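Local coordinates for protein dihydroxyacetone kinase (Citrobacter freundii, PDB 1UN8) that catalyses the ATP-dependent phosphorylation of dihydroxyacetone to dihydroxyacetone phosphate, with divalent magnesium or calcium ions as cofactor, at residues A501-A506 and R538-F543; E507-S512 and G530-G535. All coordinates share one frame; numbering follows the deposited sequence.

Contact 1. Residues A501-A506 and R538-F543; sequences AAQAGA and RLAMVF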
ATOM      1  N   ALA A 501      -1.898  45.847 -34.036  1.00 46.07           N
ATOM      2  CA  ALA A 501      -1.619  44.420 -34.012  1.00 45.82           C
ATOM      3  C   ALA A 501      -2.290  43.791 -32.790  1.00 46.00           C
ATOM      4  O   ALA A 501      -3.012  42.796 -32.897  1.00 43.65           O
ATOM      5  CB  ALA A 501      -0.110  44.189 -33.975  1.00 46.51           C
ATOM      6  N   ALA A 502      -2.052  44.389 -31.629  1.00 46.52           N
ATOM      7  CA  ALA A 502      -2.634  43.897 -30.391  1.00 46.94           C
ATOM      8  C   ALA A 502      -4.151  43.847 -30.525  1.00 47.00           C
ATOM      9  O   ALA A 502      -4.795  42.863 -30.144  1.00 45.98           O
ATOM     10  CB  ALA A 502      -2.233  44.810 -29.219  1.00 45.63           C
ATOM     11  N   GLN A 503      -4.714  44.919 -31.072  1.00 47.37           N
ATOM     12  CA  GLN A 503      -6.157  45.030 -31.259  1.00 47.18           C
ATOM     13  C   GLN A 503      -6.712  43.887 -32.109  1.00 46.81           C
ATOM     14  O   GLN A 503      -7.767  43.333 -31.791  1.00 46.10           O
ATOM     15  CB  GLN A 503      -6.487  46.386 -31.887  1.00 47.91           C
ATOM     16  CG  GLN A 503      -7.966  46.652 -32.118  1.00 49.31           C
ATOM     17  CD  GLN A 503      -8.802  46.534 -30.859  1.00 49.18           C
ATOM     18  OE1 GLN A 503      -8.323  46.764 -29.754  1.00 49.25           O
ATOM     19  NE2 GLN A 503     -10.073  46.189 -31.027  1.00 48.96           N
ATOM     20  N   ALA A 504      -6.006  43.524 -33.180  1.00 46.48           N
ATOM     21  CA  ALA A 504      -6.458  42.428 -34.042  1.00 45.97           C
ATOM     22  C   ALA A 504      -6.458  41.142 -33.230  1.00 46.26           C
ATOM     23  O   ALA A 504      -7.406  40.362 -33.274  1.00 45.33           O
ATOM     24  CB  ALA A 504      -5.537  42.285 -35.246  1.00 45.40           C
ATOM     25  N   GLY A 505      -5.377  40.931 -32.483  1.00 46.89           N
ATOM     26  CA  GLY A 505      -5.265  39.743 -31.661  1.00 45.98           C
ATOM     27  C   GLY A 505      -6.366  39.666 -30.619  1.00 45.93           C
ATOM     28  O   GLY A 505      -6.909  38.591 -30.369  1.00 46.02           O
ATOM     29  N   ALA A 506      -6.699  40.795 -30.002  1.00 45.14           N
ATOM     30  CA  ALA A 506      -7.755  40.798 -28.998  1.00 45.73           C
ATOM     31  C   ALA A 506      -9.061  40.421 -29.686  1.00 46.66           C
ATOM     32  O   ALA A 506      -9.875  39.671 -29.147  1.00 46.49           O
ATOM     33  CB  ALA A 506      -7.878  42.166 -28.365  1.00 44.43           C
ATOM     34  N   ARG A 538      -7.126  44.221 -22.140  1.00 45.87           N
ATOM     35  CA  ARG A 538      -6.325  45.083 -21.272  1.00 47.25           C
ATOM     36  C   ARG A 538      -5.029  45.468 -21.974  1.00 47.83           C
ATOM     37  O   ARG A 538      -4.580  46.616 -21.932  1.00 48.24           O
ATOM     38  CB  ARG A 538      -6.011  44.373 -19.975  1.00 46.16           C
ATOM     39  N   LEU A 539      -4.445  44.488 -22.632  1.00 47.24           N
ATOM     40  CA  LEU A 539      -3.209  44.678 -23.342  1.00 47.21           C
ATOM     41  C   LEU A 539      -3.387  45.630 -24.507  1.00 48.20           C
ATOM     42  O   LEU A 539      -2.592  46.545 -24.709  1.00 47.83           O
ATOM     43  CB  LEU A 539      -2.753  43.336 -23.837  1.00 49.84           C
ATOM     44  CG  LEU A 539      -1.258  43.187 -23.798  1.00 52.90           C
ATOM     45  CD1 LEU A 539      -0.934  41.797 -23.274  1.00 52.87           C
ATOM     46  CD2 LEU A 539      -0.691  43.473 -25.188  1.00 52.04           C
ATOM     47  N   ALA A 540      -4.445  45.413 -25.273  1.00 48.78           N
ATOM     48  CA  ALA A 540      -4.723  46.255 -26.421  1.00 49.24           C
ATOM     49  C   ALA A 540      -4.985  47.695 -25.997  1.00 48.77           C
ATOM     50  O   ALA A 540      -4.580  48.635 -26.678  1.00 50.53           O
ATOM     51  CB  ALA A 540      -5.921  45.701 -27.200  1.00 48.73           C
ATOM     52  N   MET A 541      -5.658  47.882 -24.873  1.00 47.59           N
ATOM     53  CA  MET A 541      -5.940  49.234 -24.432  1.00 47.35           C
ATOM     54  C   MET A 541      -4.669  49.929 -23.955  1.00 48.28           C
ATOM     55  O   MET A 541      -4.519  51.141 -24.097  1.00 48.82           O
ATOM     56  CB  MET A 541      -7.006  49.213 -23.340  1.00 45.46           C
ATOM     57  CG  MET A 541      -8.342  48.718 -23.838  1.00 44.09           C
ATOM     58  SD  MET A 541      -8.944  49.653 -25.272  1.00 44.47           S
ATOM     59  CE  MET A 541      -8.416  48.616 -26.666  1.00 44.82           C
ATOM     60  N   VAL A 542      -3.743  49.158 -23.400  1.00 48.34           N
ATOM     61  CA  VAL A 542      -2.499  49.739 -22.945  1.00 48.50           C
ATOM     62  C   VAL A 542      -1.777  50.324 -24.152  1.00 49.21           C
ATOM     63  O   VAL A 542      -1.422  51.500 -24.163  1.00 50.08           O
ATOM     64  CB  VAL A 542      -1.607  48.691 -22.263  1.00 48.93           C
ATOM     65  CG1 VAL A 542      -0.197  49.237 -22.089  1.00 48.56           C
ATOM     66  CG2 VAL A 542      -2.187  48.336 -20.904  1.00 48.57           C
ATOM     67  N   PHE A 543      -1.568  49.515 -25.179  1.00 48.50           N
ATOM     68  CA  PHE A 543      -0.894  50.016 -26.360  1.00 48.69           C
ATOM     69  C   PHE A 543      -1.649  51.150 -27.036  1.00 50.90           C
ATOM     70  O   PHE A 543      -1.042  52.087 -27.559  1.00 51.88           O
ATOM     71  CB  PHE A 543      -0.639  48.889 -27.344  1.00 46.48           C
ATOM     72  CG  PHE A 543       0.544  48.057 -26.983  1.00 44.85           C
ATOM     73  CD1 PHE A 543       0.409  46.958 -26.153  1.00 44.43           C
ATOM     74  CD2 PHE A 543       1.808  48.415 -27.415  1.00 44.20           C
ATOM     75  CE1 PHE A 543       1.513  46.224 -25.754  1.00 43.59           C
ATOM     76  CE2 PHE A 543       2.922  47.689 -27.022  1.00 45.66           C
ATOM     77  CZ  PHE A 543       2.773  46.589 -26.187  1.00 45.11           C
TER
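The methyl of Ala540 packs between Ala502 and Ala506 of the facing helix. Its CB sits 4.3 Å from Ala502 CB and 4.2 Å from Ala506 CB. The two alanines of helix 495-511 are one turn apart, so the methyl of Ala540 faces both. Ala502 CB also rests on the backbone, 4.0 Å from Ala540 CA. Gln503 adds a polar atom to the same patch. Its OE1 lies 3.7 Å from Ala540 CB and 3.6 Å from Met541 CE. These are van der Waals contacts.

Torsions explain how Gln503 and Met541 meet. Gln503 CG is anti to the backbone N (chi1 -179°), and the chain then bends at chi2, which brings the amide over to the second helix. The CB of Met541 points away, but its folded chain returns CE to the amide oxygen. The other end of the amide is held within its own helix, where Gln503 NE2 is hydrogen-bonded to Glu507 OE1.

The segments 501-506 and 538-543 run nearly antiparallel, at 160°, and their axes come within 8.4 Å. Their helices are neighbours in the C-terminal eight-helix barrel, whose interior holds a phospholipid. Around the pair, Phe543 packs on Ala484 and Leu488 of helix 478-490. Met541 touches Thr368 of helix 356-371.

Across this interface the segments meet through methyl groups, with Gln503 at one flank. Small side chains let the backbones come close, to 5.1 Å between Ala502 CA and Ala540 CA. The contact therefore depends on shape and apolar packing, not on polar pairing between the segments.

Contact 2. Residues E507-S512 and G530-G535; sequences ERTCLS and GNMDPG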
ATOM      1  N   GLU A 507      -9.249  40.951 -30.890  1.00 47.71           N
ATOM      2  CA  GLU A 507     -10.447  40.672 -31.660  1.00 47.31           C
ATOM      3  C   GLU A 507     -10.539  39.188 -31.973  1.00 47.28           C
ATOM      4  O   GLU A 507     -11.622  38.615 -31.924  1.00 46.97           O
ATOM      5  CB  GLU A 507     -10.453  41.524 -32.940  1.00 47.19           C
ATOM      6  CG  GLU A 507     -10.864  42.973 -32.669  1.00 47.06           C
ATOM      7  CD  GLU A 507     -10.493  43.934 -33.783  1.00 47.14           C
ATOM      8  OE1 GLU A 507     -10.961  45.095 -33.739  1.00 45.42           O
ATOM      9  OE2 GLU A 507      -9.728  43.535 -34.687  1.00 47.66           O
ATOM     10  N   ARG A 508      -9.407  38.554 -32.269  1.00 48.18           N
ATOM     11  CA  ARG A 508      -9.422  37.123 -32.573  1.00 48.80           C
ATOM     12  C   ARG A 508      -9.969  36.307 -31.396  1.00 49.57           C
ATOM     13  O   ARG A 508     -10.616  35.281 -31.603  1.00 48.45           O
ATOM     14  CB  ARG A 508      -8.016  36.627 -32.962  1.00 48.72           C
ATOM     15  CG  ARG A 508      -7.614  36.993 -34.390  1.00 49.85           C
ATOM     16  CD  ARG A 508      -6.304  36.346 -34.814  1.00 50.76           C
ATOM     17  NE  ARG A 508      -5.126  37.017 -34.270  1.00 53.81           N
ATOM     18  CZ  ARG A 508      -4.515  38.056 -34.834  1.00 54.44           C
ATOM     19  NH1 ARG A 508      -4.961  38.560 -35.976  1.00 54.92           N
ATOM     20  NH2 ARG A 508      -3.450  38.589 -34.252  1.00 56.12           N
ATOM     21  N   THR A 509      -9.735  36.769 -30.166  1.00 50.55           N
ATOM     22  CA  THR A 509     -10.218  36.034 -28.993  1.00 50.86           C
ATOM     23  C   THR A 509     -11.733  36.082 -28.870  1.00 52.29           C
ATOM     24  O   THR A 509     -12.323  35.274 -28.161  1.00 51.78           O
ATOM     25  CB  THR A 509      -9.596  36.545 -27.657  1.00 48.07           C
ATOM     26  OG1 THR A 509     -10.209  37.774 -27.254  1.00 46.45           O
ATOM     27  CG2 THR A 509      -8.112  36.750 -27.814  1.00 48.25           C
ATOM     28  N   CYS A 510     -12.367  37.028 -29.549  1.00 55.46           N
ATOM     29  CA  CYS A 510     -13.821  37.116 -29.490  1.00 59.51           C
ATOM     30  C   CYS A 510     -14.435  36.024 -30.338  1.00 61.41           C
ATOM     31  O   CYS A 510     -15.538  35.558 -30.058  1.00 61.10           O
ATOM     32  CB  CYS A 510     -14.308  38.456 -30.012  1.00 61.36           C
ATOM     33  SG  CYS A 510     -14.088  39.805 -28.852  1.00 65.61           S
ATOM     34  N   LEU A 511     -13.714  35.619 -31.377  1.00 63.69           N
ATOM     35  CA  LEU A 511     -14.202  34.585 -32.269  1.00 66.48           C
ATOM     36  C   LEU A 511     -14.138  33.197 -31.645  1.00 69.25           C
ATOM     37  O   LEU A 511     -15.157  32.521 -31.516  1.00 68.73           O
ATOM     38  CB  LEU A 511     -13.411  34.613 -33.582  1.00 65.20           C
ATOM     39  CG  LEU A 511     -13.534  35.912 -34.388  1.00 63.72           C
ATOM     40  CD1 LEU A 511     -12.747  35.775 -35.671  1.00 64.69           C
ATOM     41  CD2 LEU A 511     -14.987  36.212 -34.694  1.00 61.75           C
ATOM     42  N   SER A 512     -12.941  32.780 -31.245  1.00 73.70           N
ATOM     43  CA  SER A 512     -12.741  31.459 -30.658  1.00 77.24           C
ATOM     44  C   SER A 512     -13.368  31.262 -29.282  1.00 79.24           C
ATOM     45  O   SER A 512     -13.104  30.261 -28.613  1.00 78.80           O
ATOM     46  CB  SER A 512     -11.244  31.143 -30.599  1.00 77.54           C
ATOM     47  OG  SER A 512     -10.514  32.255 -30.109  1.00 78.45           O
ATOM     48  N   GLY A 530     -18.472  40.964 -26.131  1.00 86.41           N
ATOM     49  CA  GLY A 530     -18.627  40.516 -24.757  1.00 82.17           C
ATOM     50  C   GLY A 530     -17.936  39.181 -24.531  1.00 79.28           C
ATOM     51  O   GLY A 530     -17.922  38.655 -23.416  1.00 78.75           O
ATOM     52  N   ASN A 531     -17.368  38.630 -25.601  1.00 75.86           N
ATOM     53  CA  ASN A 531     -16.657  37.358 -25.543  1.00 72.09           C
ATOM     54  C   ASN A 531     -15.154  37.604 -25.620  1.00 69.37           C
ATOM     55  O   ASN A 531     -14.377  36.671 -25.859  1.00 68.61           O
ATOM     56  CB  ASN A 531     -17.058  36.455 -26.718  1.00 74.12           C
ATOM     57  CG  ASN A 531     -18.482  35.936 -26.612  1.00 75.66           C
ATOM     58  OD1 ASN A 531     -18.894  35.404 -25.573  1.00 75.64           O
ATOM     59  ND2 ASN A 531     -19.239  36.068 -27.700  1.00 75.32           N
ATOM     60  N   MET A 532     -14.741  38.856 -25.434  1.00 65.65           N
ATOM     61  CA  MET A 532     -13.324  39.193 -25.512  1.00 62.20           C
ATOM     62  C   MET A 532     -12.603  38.826 -24.228  1.00 60.95           C
ATOM     63  O   MET A 532     -13.121  39.056 -23.128  1.00 60.17           O
ATOM     64  CB  MET A 532     -13.130  40.687 -25.792  1.00 60.65           C
ATOM     65  CG  MET A 532     -11.688  41.056 -26.130  1.00 58.57           C
ATOM     66  SD  MET A 532     -11.492  42.764 -26.665  1.00 58.13           S
ATOM     67  CE  MET A 532     -11.676  42.606 -28.430  1.00 58.57           C
ATOM     68  N   ASP A 533     -11.417  38.244 -24.369  1.00 58.50           N
ATOM     69  CA  ASP A 533     -10.630  37.879 -23.201  1.00 56.27           C
ATOM     70  C   ASP A 533     -10.146  39.162 -22.526  1.00 54.50           C
ATOM     71  O   ASP A 533      -9.632  40.063 -23.184  1.00 54.77           O
ATOM     72  CB  ASP A 533      -9.429  37.037 -23.607  1.00 56.56           C
ATOM     73  CG  ASP A 533      -8.474  36.811 -22.457  1.00 57.96           C
ATOM     74  OD1 ASP A 533      -8.901  36.212 -21.447  1.00 57.47           O
ATOM     75  OD2 ASP A 533      -7.302  37.239 -22.559  1.00 58.27           O
ATOM     76  N   PRO A 534     -10.312  39.266 -21.201  1.00 53.19           N
ATOM     77  CA  PRO A 534      -9.882  40.460 -20.461  1.00 51.15           C
ATOM     78  C   PRO A 534      -8.388  40.754 -20.630  1.00 49.80           C
ATOM     79  O   PRO A 534      -7.989  41.905 -20.844  1.00 48.36           O
ATOM     80  CB  PRO A 534     -10.236  40.113 -19.019  1.00 50.99           C
ATOM     81  CG  PRO A 534     -11.394  39.182 -19.176  1.00 51.73           C
ATOM     82  CD  PRO A 534     -10.944  38.293 -20.297  1.00 51.37           C
ATOM     83  N   GLY A 535      -7.574  39.709 -20.539  1.00 46.77           N
ATOM     84  CA  GLY A 535      -6.147  39.883 -20.692  1.00 46.98           C
ATOM     85  C   GLY A 535      -5.796  40.602 -21.977  1.00 47.35           C
ATOM     86  O   GLY A 535      -5.142  41.641 -21.959  1.00 47.95           O
TER
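Two groups grip Thr509 OG1. It accepts the backbone N-H of Asp533, N to OG1 3.2 Å, in an almost straight bond of 176°. It is also hydrogen-bonded to Ala506 O of its own helix. Chi1 of 77° places OG1 between the backbone N and the carbonyl carbon, where it can serve both partners. The bond ties the later part of helix 495-511 to the N-cap of helix 534-547: Asp533 directly precedes that helix, and its OD2 caps the backbone N of Ala536.

Asp533, Pro534 and Gly535 belong to the ATP site in the eight-helix barrel domain. This is consistent with a second-shell role for Thr509, which holds the backbone N of Asp533 while the carboxylate turns away to the helix start. Asp533 CB still packs alongside Thr509, 3.8 Å from OG1.

Next to this bond, Met532 lies against Cys510. Its CG is anti to the backbone N (chi1 -170°), and the chain runs out extended until it bends at chi3. CE ends 3.8 Å from Glu507 N. Thr509 and Met532 cross at a slant, with Met532 CG 3.8 Å from Thr509 OG1.

Two carbonyl oxygens, Thr509 O and Asn531 O, also come near each other. Both are acceptors, and the same arginine serves each: Arg475 NE is hydrogen-bonded to Thr509 O, and NH2 makes a weak bond to Asn531 O. Pro534 packs on Leu376 and Leu379 of helix 373-381.

The bent methionine chain curls past the sulfur of Cys510, with SG 3.3 Å from Met532 CB and 3.7 Å from Met532 CE.

How the contacts relate
Contacts 1 and 2 follow one another along the same two helices, 495-511 and 534-547, with centres about 11 Å apart. Contact 1 joins their middle turns. Contact 2 joins the later part of the first to the start of the second, and its segments lie between those of contact 1 in the sequence. They touch where Met532 CE comes 3.5 Å from Ala506 O. Contact 2 contains ATP-site residues. Contact 1 is set back from that site, with the side chain of Ala506 about 7 Å from that of Asp533 between nearest atoms. The side chain of Met541 is about 9 Å from the bound phospholipid (MYY). The side chain of Asp533 is about 10 Å from the bound MYY.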